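Aromatic amino acid aminotransferase I (Candida albicans WO-1, PDB 6HNU) probably catalyses the pyridoxal-phosphate-dependent transfer of an amino group from aromatic L-amino acids to 2-oxoglutarate, giving aromatic oxo-acids and L-glutamate. Local coordinates at residues G46-V58 against Q96-T108. Numbering follows the deposited sequence.
Sequences GLPLSDYFPFEKV and QIELARSLQYGST. With PLP (pyridoxal-5'-phosphate), chain D; PHE (phenylalanine), chain E.
The Y105 ring has P48 CD at its edge, L47 CD2 approaching obliquely at 3.9 Å from Y105 CD2, and bound phenylalanine over one face, its CD1 3.8 Å from Y105 CG. A phenol suits this place because one face packs the ligand ring while Y105 OH donates a very short 2.5 Å bond to PLP O3P, near the ring plane. The F53 ring carries S50 CA over one face and L99 O at its edge; the planes of this ring and the Q104 amide are 69° apart. Glutamine, with a donor and an acceptor on one amide, serves both segments. With CG anti to the backbone N (chi1 -175°) and a bend at chi2, Q104 NE2 donates to P48 O (2.8 Å, 149° at the hydrogen), while Q104 OE1 takes Y105 N in its carbonyl plane; two bonds thus fix the amide's rotation. Small A100 lets the segments approach, A100 CB lying 3.7 Å from S50 OG. Branched L99 spreads CD1 against F55 CB (3.9 Å) and CD2 against V58. F335 of helix 334-377 packs edge-to-face on F55, strand 81-86 backs L99 and V58, and strand 57-62 pairs with the second subunit, whose K300 NZ also bonds Y105 OH, placing the cofactor site at the dimer interface.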
loop_
_atom_site.group_PDB
_atom_site.type_symbol
_atom_site.label_atom_id
_atom_site.label_comp_id
_atom_site.label_asym_id
_atom_site.label_seq_id
_atom_site.Cartn_x
_atom_site.Cartn_y
_atom_site.Cartn_z
ATOM N N GLY B 46 -21.433 -3.153 -2.128
ATOM C CA GLY B 46 -20.554 -3.621 -3.225
ATOM C C GLY B 46 -19.666 -4.793 -2.822
ATOM O O GLY B 46 -18.671 -5.052 -3.543
ATOM N N LEU B 47 -19.998 -5.493 -1.734
ATOM C CA LEU B 47 -19.103 -6.541 -1.165
ATOM C C LEU B 47 -19.271 -7.830 -1.951
ATOM O O LEU B 47 -20.387 -8.283 -2.156
ATOM C CB LEU B 47 -19.456 -6.814 0.293
ATOM C CG LEU B 47 -19.021 -5.784 1.324
ATOM C CD1 LEU B 47 -19.154 -6.383 2.727
ATOM C CD2 LEU B 47 -17.601 -5.280 1.086
ATOM N N PRO B 48 -18.179 -8.511 -2.348
ATOM C CA PRO B 48 -18.313 -9.817 -2.968
ATOM C C PRO B 48 -18.656 -10.761 -1.811
ATOM O O PRO B 48 -18.557 -10.385 -0.644
ATOM C CB PRO B 48 -16.941 -10.043 -3.597
ATOM C CG PRO B 48 -16.017 -9.383 -2.591
ATOM C CD PRO B 48 -16.772 -8.154 -2.119
ATOM N N LEU B 49 -19.078 -11.968 -2.157
ATOM C CA LEU B 49 -19.506 -12.975 -1.162
ATOM C C LEU B 49 -18.256 -13.823 -0.896
ATOM O O LEU B 49 -17.500 -14.123 -1.870
ATOM C CB LEU B 49 -20.751 -13.750 -1.654
ATOM C CG LEU B 49 -20.873 -14.165 -3.135
ATOM C CD1 LEU B 49 -20.802 -13.009 -4.142
ATOM C CD2 LEU B 49 -19.866 -15.240 -3.508
ATOM N N SER B 50 -18.002 -14.169 0.363
ATOM C CA SER B 50 -16.828 -14.989 0.757
ATOM C C SER B 50 -16.932 -16.401 0.143
ATOM O O SER B 50 -15.893 -17.074 0.033
ATOM C CB SER B 50 -16.637 -14.987 2.256
ATOM O OG SER B 50 -17.517 -15.904 2.902
ATOM N N ASP B 51 -18.113 -16.798 -0.341
ATOM C CA ASP B 51 -18.408 -18.169 -0.857
ATOM C C ASP B 51 -17.424 -18.549 -1.965
ATOM O O ASP B 51 -17.048 -19.744 -2.035
ATOM C CB ASP B 51 -19.833 -18.278 -1.417
ATOM C CG ASP B 51 -20.972 -17.910 -0.467
ATOM O OD1 ASP B 51 -20.704 -17.417 0.676
ATOM O OD2 ASP B 51 -22.144 -18.125 -0.869
ATOM N N TYR B 52 -16.994 -17.606 -2.814
ATOM C CA TYR B 52 -16.109 -17.929 -3.971
ATOM C C TYR B 52 -14.616 -17.800 -3.611
ATOM O O TYR B 52 -13.821 -18.284 -4.415
ATOM C CB TYR B 52 -16.454 -17.096 -5.215
ATOM C CG TYR B 52 -17.884 -17.195 -5.693
ATOM C CD1 TYR B 52 -18.674 -18.310 -5.447
ATOM C CD2 TYR B 52 -18.462 -16.137 -6.391
ATOM C CE1 TYR B 52 -19.999 -18.363 -5.865
ATOM C CE2 TYR B 52 -19.774 -16.190 -6.844
ATOM C CZ TYR B 52 -20.546 -17.311 -6.589
ATOM O OH TYR B 52 -21.830 -17.335 -7.050
ATOM N N PHE B 53 -14.225 -17.148 -2.506
ATOM C CA PHE B 53 -12.787 -16.964 -2.144
ATOM C C PHE B 53 -12.107 -18.329 -2.248
ATOM O O PHE B 53 -12.492 -19.232 -1.496
ATOM C CB PHE B 53 -12.551 -16.384 -0.743
ATOM C CG PHE B 53 -13.143 -15.016 -0.459
ATOM C CD1 PHE B 53 -13.684 -14.226 -1.467
ATOM C CD2 PHE B 53 -13.109 -14.506 0.834
ATOM C CE1 PHE B 53 -14.225 -12.983 -1.177
ATOM C CE2 PHE B 53 -13.653 -13.263 1.120
ATOM C CZ PHE B 53 -14.165 -12.491 0.109
ATOM N N PRO B 54 -11.162 -18.541 -3.199
ATOM C CA PRO B 54 -10.606 -19.875 -3.453
ATOM C C PRO B 54 -9.512 -20.295 -2.457
ATOM O O PRO B 54 -8.490 -20.794 -2.874
ATOM C CB PRO B 54 -10.077 -19.731 -4.887
ATOM C CG PRO B 54 -9.563 -18.293 -4.919
ATOM C CD PRO B 54 -10.620 -17.530 -4.125
ATOM N N PHE B 55 -9.730 -20.017 -1.178
ATOM C CA PHE B 55 -8.774 -20.289 -0.068
ATOM C C PHE B 55 -9.539 -20.868 1.111
ATOM O O PHE B 55 -10.209 -20.121 1.818
ATOM C CB PHE B 55 -7.999 -19.037 0.343
ATOM C CG PHE B 55 -7.292 -18.348 -0.798
ATOM C CD1 PHE B 55 -6.064 -18.798 -1.247
ATOM C CD2 PHE B 55 -7.860 -17.247 -1.403
ATOM C CE1 PHE B 55 -5.391 -18.136 -2.262
ATOM C CE2 PHE B 55 -7.201 -16.608 -2.442
ATOM C CZ PHE B 55 -5.970 -17.043 -2.856
ATOM N N GLU B 56 -9.419 -22.182 1.301
ATOM C CA GLU B 56 -10.148 -22.917 2.365
ATOM C C GLU B 56 -9.374 -22.733 3.662
ATOM O O GLU B 56 -9.984 -22.689 4.748
ATOM C CB GLU B 56 -10.330 -24.405 2.014
ATOM C CG GLU B 56 -10.878 -25.222 3.167
ATOM C CD GLU B 56 -12.216 -24.754 3.682
ATOM O OE1 GLU B 56 -12.943 -24.094 2.893
ATOM O OE2 GLU B 56 -12.541 -25.019 4.875
ATOM N N LYS B 57 -8.059 -22.635 3.539
ATOM C CA LYS B 57 -7.177 -22.332 4.668
ATOM C C LYS B 57 -5.796 -21.954 4.152
ATOM O O LYS B 57 -5.470 -22.268 2.980
ATOM C CB LYS B 57 -7.085 -23.512 5.642
ATOM C CG LYS B 57 -6.067 -24.582 5.319
ATOM C CD LYS B 57 -6.002 -25.658 6.407
ATOM C CE LYS B 57 -5.069 -26.786 6.025
ATOM N NZ LYS B 57 -5.158 -27.931 6.960
ATOM N N VAL B 58 -5.073 -21.257 5.015
ATOM C CA VAL B 58 -3.619 -20.983 4.862
ATOM C C VAL B 58 -2.931 -21.499 6.123
ATOM O O VAL B 58 -3.562 -21.469 7.252
ATOM C CB VAL B 58 -3.327 -19.497 4.607
ATOM C CG1 VAL B 58 -3.735 -18.610 5.761
ATOM C CG2 VAL B 58 -1.855 -19.304 4.313
ATOM N N GLN B 96 -8.465 -16.025 15.984
ATOM C CA GLN B 96 -7.931 -15.993 14.584
ATOM C C GLN B 96 -8.781 -15.058 13.721
ATOM O O GLN B 96 -9.940 -14.752 14.080
ATOM C CB GLN B 96 -7.913 -17.397 13.979
ATOM C CG GLN B 96 -7.030 -18.376 14.747
ATOM C CD GLN B 96 -5.670 -17.793 15.053
ATOM O OE1 GLN B 96 -4.890 -17.477 14.153
ATOM N NE2 GLN B 96 -5.375 -17.633 16.329
ATOM N N ILE B 97 -8.232 -14.586 12.604
ATOM C CA ILE B 97 -9.011 -13.757 11.646
ATOM C C ILE B 97 -9.291 -14.660 10.452
ATOM O O ILE B 97 -8.455 -14.758 9.524
ATOM C CB ILE B 97 -8.336 -12.416 11.308
ATOM C CG1 ILE B 97 -7.519 -11.852 12.485
ATOM C CG2 ILE B 97 -9.411 -11.444 10.856
ATOM C CD1 ILE B 97 -6.477 -10.820 12.130
ATOM N N GLU B 98 -10.414 -15.365 10.535
ATOM C CA GLU B 98 -10.794 -16.410 9.554
ATOM C C GLU B 98 -10.816 -15.759 8.168
ATOM O O GLU B 98 -11.156 -14.547 8.075
ATOM C CB GLU B 98 -12.130 -17.048 9.961
ATOM C CG GLU B 98 -13.327 -16.114 9.874
ATOM C CD GLU B 98 -13.596 -15.216 11.058
ATOM O OE1 GLU B 98 -12.816 -15.266 12.042
ATOM O OE2 GLU B 98 -14.561 -14.415 10.976
ATOM N N LEU B 99 -10.427 -16.512 7.135
ATOM C CA LEU B 99 -10.167 -15.922 5.793
ATOM C C LEU B 99 -11.452 -15.333 5.197
ATOM O O LEU B 99 -11.334 -14.431 4.367
ATOM C CB LEU B 99 -9.587 -16.966 4.844
ATOM C CG LEU B 99 -8.315 -17.669 5.310
ATOM C CD1 LEU B 99 -7.874 -18.659 4.241
ATOM C CD2 LEU B 99 -7.217 -16.650 5.623
ATOM N N ALA B 100 -12.643 -15.848 5.549
ATOM C CA ALA B 100 -13.916 -15.284 5.064
ATOM C C ALA B 100 -13.989 -13.791 5.458
ATOM O O ALA B 100 -14.626 -13.026 4.743
ATOM C CB ALA B 100 -15.082 -16.093 5.623
ATOM N N ARG B 101 -13.336 -13.400 6.554
ATOM C CA ARG B 101 -13.253 -12.020 7.094
ATOM C C ARG B 101 -11.893 -11.361 6.740
ATOM O O ARG B 101 -11.919 -10.211 6.209
ATOM C CB ARG B 101 -13.533 -12.054 8.594
ATOM C CG ARG B 101 -13.546 -10.701 9.295
ATOM C CD ARG B 101 -14.298 -10.713 10.639
ATOM N NE ARG B 101 -13.700 -11.734 11.491
ATOM C CZ ARG B 101 -12.772 -11.513 12.421
ATOM N NH1 ARG B 101 -12.383 -10.275 12.700
ATOM N NH2 ARG B 101 -12.244 -12.537 13.081
ATOM N N SER B 102 -10.732 -12.018 6.938
ATOM C CA SER B 102 -9.424 -11.357 6.646
ATOM C C SER B 102 -9.240 -11.115 5.133
ATOM O O SER B 102 -8.487 -10.202 4.778
ATOM C CB SER B 102 -8.253 -12.129 7.266
ATOM O OG SER B 102 -8.365 -13.529 7.049
ATOM N N LEU B 103 -9.867 -11.900 4.255
ATOM C CA LEU B 103 -9.774 -11.751 2.767
ATOM C C LEU B 103 -10.971 -10.944 2.212
ATOM O O LEU B 103 -11.022 -10.690 0.987
ATOM C CB LEU B 103 -9.681 -13.141 2.114
ATOM C CG LEU B 103 -8.414 -13.928 2.415
ATOM C CD1 LEU B 103 -8.379 -15.191 1.568
ATOM C CD2 LEU B 103 -7.163 -13.076 2.157
ATOM N N GLN B 104 -11.883 -10.505 3.084
ATOM C CA GLN B 104 -12.983 -9.570 2.738
ATOM C C GLN B 104 -12.485 -8.128 2.899
ATOM O O GLN B 104 -11.622 -7.892 3.739
ATOM C CB GLN B 104 -14.196 -9.834 3.637
ATOM C CG GLN B 104 -15.436 -9.011 3.291
ATOM C CD GLN B 104 -15.844 -9.128 1.840
ATOM O OE1 GLN B 104 -15.310 -8.448 0.964
ATOM N NE2 GLN B 104 -16.797 -10.010 1.561
ATOM N N TYR B 105 -13.065 -7.162 2.195
ATOM C CA TYR B 105 -12.848 -5.741 2.562
ATOM C C TYR B 105 -13.226 -5.572 4.040
ATOM O O TYR B 105 -14.164 -6.240 4.523
ATOM C CB TYR B 105 -13.686 -4.809 1.702
ATOM C CG TYR B 105 -13.323 -4.756 0.241
ATOM C CD1 TYR B 105 -12.229 -4.027 -0.190
ATOM C CD2 TYR B 105 -14.084 -5.413 -0.706
ATOM C CE1 TYR B 105 -11.930 -3.904 -1.528
ATOM C CE2 TYR B 105 -13.769 -5.343 -2.054
ATOM C CZ TYR B 105 -12.691 -4.581 -2.461
ATOM O OH TYR B 105 -12.385 -4.507 -3.771
ATOM N N GLY B 106 -12.530 -4.709 4.774
ATOM C CA GLY B 106 -12.957 -4.379 6.143
ATOM C C GLY B 106 -12.525 -2.993 6.569
ATOM O O GLY B 106 -12.069 -2.216 5.706
ATOM N N SER B 107 -12.641 -2.697 7.864
ATOM C CA SER B 107 -12.286 -1.381 8.459
ATOM C C SER B 107 -10.826 -1.062 8.114
ATOM O O SER B 107 -9.942 -1.961 8.293
ATOM C CB SER B 107 -12.489 -1.362 9.947
ATOM O OG SER B 107 -11.929 -0.171 10.501
ATOM N N THR B 108 -10.562 0.163 7.670
ATOM C CA THR B 108 -9.186 0.600 7.300
ATOM C C THR B 108 -8.349 0.813 8.580
ATOM O O THR B 108 -7.135 0.915 8.468
ATOM C CB THR B 108 -9.253 1.829 6.376
ATOM O OG1 THR B 108 -9.582 1.382 5.054
ATOM C CG2 THR B 108 -7.948 2.585 6.299
HETATM N N1 PLP D . -12.297 0.646 -8.622
HETATM C C2 PLP D . -13.626 0.621 -8.695
HETATM C C2A PLP D . -14.297 1.396 -9.769
HETATM C C3 PLP D . -14.394 -0.123 -7.775
HETATM O O3 PLP D . -15.752 -0.088 -7.876
HETATM C C4 PLP D . -13.737 -0.826 -6.746
HETATM C C4A PLP D . -14.525 -1.580 -5.766
HETATM C C5 PLP D . -12.340 -0.779 -6.694
HETATM C C6 PLP D . -11.679 0.006 -7.609
HETATM C C5A PLP D . -11.575 -1.496 -5.621
HETATM O O4P PLP D . -10.358 -2.108 -6.138
HETATM P P PLP D . -9.265 -2.860 -5.227
HETATM O O1P PLP D . -8.558 -1.762 -4.430
HETATM O O2P PLP D . -8.457 -3.559 -6.284
HETATM O O3P PLP D . -10.048 -3.831 -4.337
HETATM N N PHE E . -15.274 -1.032 -4.680
HETATM C CA PHE E . -15.698 -1.401 -3.284
HETATM C C PHE E . -17.117 -0.859 -3.032
HETATM O O PHE E . -17.415 -0.289 -1.975
HETATM C CB PHE E . -14.648 -0.910 -2.278
HETATM C CG PHE E . -15.103 -0.836 -0.842
HETATM C CD1 PHE E . -15.762 -1.904 -0.248
HETATM C CD2 PHE E . -14.877 0.305 -0.088
HETATM C CE1 PHE E . -16.179 -1.833 1.075
HETATM C CE2 PHE E . -15.289 0.370 1.234
HETATM C CZ PHE E . -15.934 -0.700 1.816
HETATM O OXT PHE E . -18.012 -0.981 -3.892
#